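Local coordinates for protein lectin (Pleurotus ostreatus, PDB 6KBQ) that binds calcium ions and, at one of its calcium sites, the sugar N-acetyl-D-galactosamine, at residues Arg239-Gln244 and Ile345-Trp350; Val254-Asp259 and Phe295-Thr300. One frame throughout, in Å; residues are numbered along the deposited sequence.

Contact 1 (Arg239-Gln244 and Ile345-Trp350); sequences RKTVNQ and IDEFGW. With GOL (glycerol), chain I.
Ile-345 lies over one face of the Arg-239 guanidinium: its CG1 sits 3.7 Å from Arg-239 CZ, above the centre of the flat group. Its chi1 of 74° sets CG1 between the backbone N and the carbonyl carbon, and CD1 then extends over Arg-239 NE. The backbone oxygens of Phe-340 and Pro-343, which accept from NE and NH2, help fix the turn of the guanidinium. Glu-347 reaches with an extended chain to the edge of this group, near its plane; the OE2 to NH1 salt bridge is modelled too short for its length to be trusted. A glycerol, probably from the crystallisation liquor, joins the two segments: its O2 donates to Glu-347 OE1 at 2.8 Å, and its O3 accepts from Thr-241 N at 2.6 Å. Strand 234-242 belongs to one sheet of a beta-sandwich, and the loop carrying 345-350 connects strands 331-333 and 351-358 of that same sheet. From Glu-347 the chain makes a type II turn, in which Trp-350 N bonds Glu-347 O at 3.1 Å. Trp-350 presents a face to the aliphatic part of Arg-239, with CD 3.8 Å from the centroid of the six-membered ring and 22° off its normal, a CH-pi contact. The guanidinium is tilted 69° to the indole and its CZ lies 6.0 Å from that centroid, so any cation-pi attraction is weak at most.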
loop_
_atom_site.group_PDB
_atom_site.type_symbol
_atom_site.label_atom_id
_atom_site.label_comp_id
_atom_site.label_asym_id
_atom_site.label_seq_id
_atom_site.Cartn_x
_atom_site.Cartn_y
_atom_site.Cartn_z
ATOM N N ARG A 239 21.131 -2.174 5.662
ATOM C CA ARG A 239 20.448 -1.362 6.663
ATOM C C ARG A 239 19.928 -0.088 6.021
ATOM O O ARG A 239 20.615 0.537 5.201
ATOM C CB ARG A 239 21.372 -0.993 7.840
ATOM C CG ARG A 239 21.743 -2.144 8.768
ATOM C CD ARG A 239 22.630 -1.667 9.946
ATOM N NE ARG A 239 21.869 -1.633 11.203
ATOM C CZ ARG A 239 21.509 -0.508 11.787
ATOM N NH1 ARG A 239 21.868 0.635 11.231
ATOM N NH2 ARG A 239 20.819 -0.518 12.911
ATOM N N LYS A 240 18.701 0.280 6.389
ATOM C CA LYS A 240 18.114 1.548 5.982
ATOM C C LYS A 240 17.298 2.098 7.143
ATOM O O LYS A 240 16.430 1.396 7.679
ATOM C CB LYS A 240 17.234 1.389 4.740
ATOM C CG LYS A 240 16.550 2.673 4.302
ATOM C CD LYS A 240 17.539 3.731 3.793
ATOM C CE LYS A 240 16.754 4.948 3.307
ATOM N NZ LYS A 240 17.554 6.042 2.688
ATOM N N THR A 241 17.578 3.345 7.524
ATOM C CA THR A 241 16.892 4.026 8.619
ATOM C C THR A 241 16.014 5.127 8.054
ATOM O O THR A 241 16.454 5.893 7.197
ATOM C CB THR A 241 17.882 4.625 9.625
ATOM O OG1 THR A 241 18.644 3.571 10.224
ATOM C CG2 THR A 241 17.119 5.383 10.753
ATOM N N VAL A 242 14.778 5.204 8.534
ATOM C CA VAL A 242 13.884 6.312 8.222
ATOM C C VAL A 242 13.578 7.039 9.525
ATOM O O VAL A 242 13.236 6.406 10.531
ATOM C CB VAL A 242 12.594 5.835 7.527
ATOM C CG1 VAL A 242 11.673 7.010 7.301
ATOM C CG2 VAL A 242 12.937 5.158 6.181
ATOM N N ASN A 243 13.702 8.372 9.506
ATOM C CA ASN A 243 13.662 9.150 10.745
ATOM C C ASN A 243 13.183 10.558 10.406
ATOM O O ASN A 243 13.983 11.478 10.236
ATOM C CB ASN A 243 15.025 9.197 11.438
ATOM C CG ASN A 243 14.996 10.021 12.733
ATOM O OD1 ASN A 243 15.937 10.744 13.046
ATOM N ND2 ASN A 243 13.896 9.926 13.474
ATOM N N GLN A 244 11.867 10.718 10.299
ATOM C CA GLN A 244 11.255 12.039 10.114
ATOM C C GLN A 244 10.795 12.516 11.490
ATOM O O GLN A 244 9.667 12.250 11.915
ATOM C CB GLN A 244 10.091 11.992 9.125
ATOM C CG GLN A 244 10.415 11.390 7.771
ATOM C CD GLN A 244 11.125 12.369 6.861
ATOM O OE1 GLN A 244 11.087 13.585 7.087
ATOM N NE2 GLN A 244 11.769 11.850 5.816
ATOM N N ILE A 345 23.123 0.849 16.133
ATOM C CA ILE A 345 24.524 0.442 16.123
ATOM C C ILE A 345 25.373 1.492 15.419
ATOM O O ILE A 345 24.884 2.338 14.656
ATOM C CB ILE A 345 24.713 -0.931 15.456
ATOM C CG1 ILE A 345 24.549 -0.801 13.938
ATOM C CG2 ILE A 345 23.731 -1.947 16.000
ATOM C CD1 ILE A 345 24.963 -2.041 13.192
ATOM N N ASP A 346 26.678 1.411 15.667
ATOM C CA ASP A 346 27.664 2.203 14.941
ATOM C C ASP A 346 27.804 1.653 13.525
ATOM O O ASP A 346 28.104 0.467 13.346
ATOM C CB ASP A 346 28.999 2.136 15.685
ATOM C CG ASP A 346 30.076 3.046 15.094
ATOM O OD1 ASP A 346 29.832 3.773 14.102
ATOM O OD2 ASP A 346 31.197 3.026 15.649
ATOM N N GLU A 347 27.578 2.499 12.519
ATOM C CA GLU A 347 27.657 2.066 11.129
ATOM C C GLU A 347 29.026 2.343 10.507
ATOM O O GLU A 347 29.165 2.315 9.274
ATOM C CB GLU A 347 26.533 2.717 10.317
ATOM C CG GLU A 347 25.164 2.222 10.777
ATOM C CD GLU A 347 23.991 2.832 10.031
ATOM O OE1 GLU A 347 24.129 3.932 9.451
ATOM O OE2 GLU A 347 22.916 2.195 10.046
ATOM N N PHE A 348 30.038 2.591 11.335
ATOM C CA PHE A 348 31.398 2.729 10.838
ATOM C C PHE A 348 31.866 1.402 10.255
ATOM O O PHE A 348 31.695 0.341 10.871
ATOM C CB PHE A 348 32.340 3.171 11.961
ATOM C CG PHE A 348 33.726 3.499 11.484
ATOM C CD1 PHE A 348 34.033 4.780 11.035
ATOM C CD2 PHE A 348 34.714 2.525 11.456
ATOM C CE1 PHE A 348 35.304 5.087 10.584
ATOM C CE2 PHE A 348 35.986 2.823 11.009
ATOM C CZ PHE A 348 36.281 4.108 10.574
ATOM N N GLY A 349 32.464 1.455 9.073
ATOM C CA GLY A 349 32.815 0.218 8.410
ATOM C C GLY A 349 31.703 -0.418 7.603
ATOM O O GLY A 349 31.892 -1.523 7.083
ATOM N N TRP A 350 30.544 0.219 7.510
ATOM C CA TRP A 350 29.548 -0.146 6.520
ATOM C C TRP A 350 29.784 0.724 5.296
ATOM O O TRP A 350 30.077 1.915 5.416
ATOM C CB TRP A 350 28.117 0.039 7.059
ATOM C CG TRP A 350 27.771 -0.908 8.184
ATOM C CD1 TRP A 350 28.386 -0.983 9.406
ATOM C CD2 TRP A 350 26.741 -1.918 8.196
ATOM N NE1 TRP A 350 27.812 -1.974 10.169
ATOM C CE2 TRP A 350 26.801 -2.562 9.456
ATOM C CE3 TRP A 350 25.780 -2.344 7.265
ATOM C CZ2 TRP A 350 25.944 -3.609 9.807
ATOM C CZ3 TRP A 350 24.925 -3.385 7.620
ATOM C CH2 TRP A 350 25.017 -4.006 8.880
HETATM C C1 GOL I . 21.370 3.276 7.417
HETATM O O1 GOL I . 20.768 2.943 8.647
HETATM C C2 GOL I . 21.454 4.823 7.349
HETATM O O2 GOL I . 22.766 5.317 7.376
HETATM C C3 GOL I . 20.714 5.161 6.067
HETATM O O3 GOL I . 19.427 4.759 6.343
#

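Contact 2 (Val254-Asp259 and Phe295-Thr300); sequences VLIAAD and FAINAT. With CA (calcium ion), chain E; NAG (2-acetamido-2-deoxy-beta-D-glucopyranose), chain D.
Strands 254-259 and 295-300 run in roughly the same direction, their axes 34° apart and 7.2 Å at closest approach, with no hydrogen bond between them. This is the face-to-face packing of a beta-sandwich, each strand belonging to a different antiparallel sheet. Alternate side chains point inward and meet in three apolar pairs. Val-254 CG2 approaches Phe-295 CE2 obliquely at 4.3 Å. Ile-256 and Ile-297 meet tip to tip, CD1 to CD1 at 3.7 Å; in Ile-256 this follows from CG1 lying anti to the backbone N (chi1 179°). Ala-258 and Ala-299 bring their CB atoms to 4.5 Å, and these small residues go with the narrowing of the CA separation from 9.8 Å at Val-254 and Phe-295 to 6.8 Å here. At the same end Asp-259 turns away from the interface, and its OD1 binds calcium at 2.8 Å, alongside Asp-260, Asn-301, Gly-303 and Pro-305; its OD2 accepts from Trp-364 NE1. On the other strand, Asn-298 and Thr-300 belong to an Asn-Ala-Thr glycosylation sequon: ND2 of Asn-298 is covalently joined to the N-acetylglucosamine, while Thr-300 OG1, hydrogen-bonded to Ser-235 OG, lies 3.4 Å from C6 of that sugar.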
loop_
_atom_site.group_PDB
_atom_site.type_symbol
_atom_site.label_atom_id
_atom_site.label_comp_id
_atom_site.label_asym_id
_atom_site.label_seq_id
_atom_site.Cartn_x
_atom_site.Cartn_y
_atom_site.Cartn_z
ATOM N N VAL A 254 5.966 -3.810 3.288
ATOM C CA VAL A 254 7.277 -4.163 2.757
ATOM C C VAL A 254 7.091 -5.248 1.713
ATOM O O VAL A 254 6.362 -6.219 1.950
ATOM C CB VAL A 254 8.232 -4.647 3.867
ATOM C CG1 VAL A 254 9.652 -4.898 3.294
ATOM C CG2 VAL A 254 8.260 -3.651 5.006
ATOM N N LEU A 255 7.742 -5.071 0.565
ATOM C CA LEU A 255 7.818 -6.062 -0.498
ATOM C C LEU A 255 9.291 -6.360 -0.728
ATOM O O LEU A 255 10.081 -5.434 -0.918
ATOM C CB LEU A 255 7.172 -5.538 -1.786
ATOM C CG LEU A 255 7.270 -6.430 -3.030
ATOM C CD1 LEU A 255 6.454 -7.704 -2.819
ATOM C CD2 LEU A 255 6.776 -5.658 -4.246
ATOM N N ILE A 256 9.674 -7.635 -0.678
ATOM C CA ILE A 256 11.094 -7.966 -0.664
ATOM C C ILE A 256 11.344 -9.298 -1.363
ATOM O O ILE A 256 10.540 -10.231 -1.282
ATOM C CB ILE A 256 11.631 -7.996 0.783
ATOM C CG1 ILE A 256 13.131 -8.379 0.812
ATOM C CG2 ILE A 256 10.760 -8.912 1.658
ATOM C CD1 ILE A 256 13.857 -7.914 2.084
ATOM N N ALA A 257 12.495 -9.389 -2.027
ATOM C CA ALA A 257 12.951 -10.629 -2.635
ATOM C C ALA A 257 14.476 -10.586 -2.686
ATOM O O ALA A 257 15.080 -9.508 -2.756
ATOM C CB ALA A 257 12.336 -10.818 -4.041
ATOM N N ALA A 258 15.102 -11.762 -2.664
ATOM C CA ALA A 258 16.559 -11.821 -2.644
ATOM C C ALA A 258 17.057 -13.013 -3.451
ATOM O O ALA A 258 16.481 -14.103 -3.382
ATOM C CB ALA A 258 17.089 -11.906 -1.202
ATOM N N ASP A 259 18.127 -12.813 -4.226
ATOM C CA ASP A 259 18.783 -13.961 -4.847
ATOM C C ASP A 259 19.750 -14.534 -3.824
ATOM O O ASP A 259 20.903 -14.125 -3.690
ATOM C CB ASP A 259 19.472 -13.645 -6.167
ATOM C CG ASP A 259 19.961 -14.937 -6.888
ATOM O OD1 ASP A 259 20.165 -15.969 -6.215
ATOM O OD2 ASP A 259 20.125 -14.939 -8.123
ATOM N N PHE A 295 15.290 -0.736 9.063
ATOM C CA PHE A 295 15.067 -1.985 8.349
ATOM C C PHE A 295 16.425 -2.618 8.077
ATOM O O PHE A 295 17.330 -1.955 7.555
ATOM C CB PHE A 295 14.304 -1.732 7.041
ATOM C CG PHE A 295 13.009 -0.980 7.226
ATOM C CD1 PHE A 295 12.996 0.413 7.324
ATOM C CD2 PHE A 295 11.801 -1.660 7.326
ATOM C CE1 PHE A 295 11.799 1.111 7.514
ATOM C CE2 PHE A 295 10.594 -0.965 7.503
ATOM C CZ PHE A 295 10.592 0.414 7.601
ATOM N N ALA A 296 16.571 -3.889 8.438
ATOM C CA ALA A 296 17.842 -4.587 8.303
ATOM C C ALA A 296 17.611 -5.926 7.615
ATOM O O ALA A 296 16.609 -6.603 7.869
ATOM C CB ALA A 296 18.516 -4.789 9.681
ATOM N N ILE A 297 18.534 -6.305 6.737
ATOM C CA ILE A 297 18.402 -7.521 5.941
ATOM C C ILE A 297 19.693 -8.318 6.048
ATOM O O ILE A 297 20.772 -7.786 5.782
ATOM C CB ILE A 297 18.113 -7.213 4.462
ATOM C CG1 ILE A 297 16.872 -6.333 4.299
ATOM C CG2 ILE A 297 17.968 -8.499 3.698
ATOM C CD1 ILE A 297 16.761 -5.721 2.902
ATOM N N ASN A 298 19.581 -9.585 6.428
ATOM C CA ASN A 298 20.645 -10.564 6.226
ATOM C C ASN A 298 20.286 -11.365 4.972
ATOM O O ASN A 298 19.345 -12.158 4.988
ATOM C CB ASN A 298 20.792 -11.457 7.462
ATOM C CG ASN A 298 21.720 -12.664 7.245
ATOM O OD1 ASN A 298 22.436 -12.773 6.235
ATOM N ND2 ASN A 298 21.698 -13.583 8.218
ATOM N N ALA A 299 21.021 -11.148 3.886
ATOM C CA ALA A 299 20.782 -11.849 2.627
ATOM C C ALA A 299 21.973 -12.740 2.296
ATOM O O ALA A 299 23.127 -12.332 2.444
ATOM C CB ALA A 299 20.527 -10.864 1.479
ATOM N N THR A 300 21.693 -13.950 1.825
ATOM C CA THR A 300 22.721 -14.964 1.633
ATOM C C THR A 300 22.800 -15.372 0.166
ATOM O O THR A 300 21.775 -15.557 -0.495
ATOM C CB THR A 300 22.431 -16.193 2.520
ATOM O OG1 THR A 300 22.357 -15.794 3.897
ATOM C CG2 THR A 300 23.518 -17.255 2.364
HETATM CA CA CA E . 22.786 -16.988 -6.296
HETATM C C1 NAG D . 22.460 -14.818 8.262
HETATM C C2 NAG D . 22.545 -15.427 9.656
HETATM C C3 NAG D . 23.453 -16.647 9.618
HETATM C C4 NAG D . 22.843 -17.672 8.666
HETATM C C5 NAG D . 22.569 -17.054 7.285
HETATM C C6 NAG D . 21.672 -17.926 6.441
HETATM C C7 NAG D . 24.100 -13.807 10.690
HETATM C C8 NAG D . 24.304 -12.867 11.838
HETATM N N2 NAG D . 22.944 -14.476 10.687
HETATM O O3 NAG D . 23.603 -17.197 10.921
HETATM O O4 NAG D . 23.684 -18.817 8.524
HETATM O O5 NAG D . 21.900 -15.778 7.367
HETATM O O6 NAG D . 20.325 -17.829 6.878
HETATM O O7 NAG D . 24.945 -13.963 9.814
#

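How the contacts relate
Both contacts use the sheet in which strands 234-242 and 293-301 are antiparallel neighbours, and they meet there directly: Lys-240 O and Phe-295 N are 2.8 Å apart, a probable hydrogen bond. Contact 2 is the core one, with every touching residue buried; it pairs that sheet with the facing one through hydrocarbon tips, with the calcium site and the glycan at its end. Contact 1, about 16 Å away between centres, is only partly buried and ties the loop between strands 331-333 and 351-358 to strand 234-242, mixing charge, an aromatic face and glycerol. In sequence, contact 2 is nested within the loop that contact 1 closes.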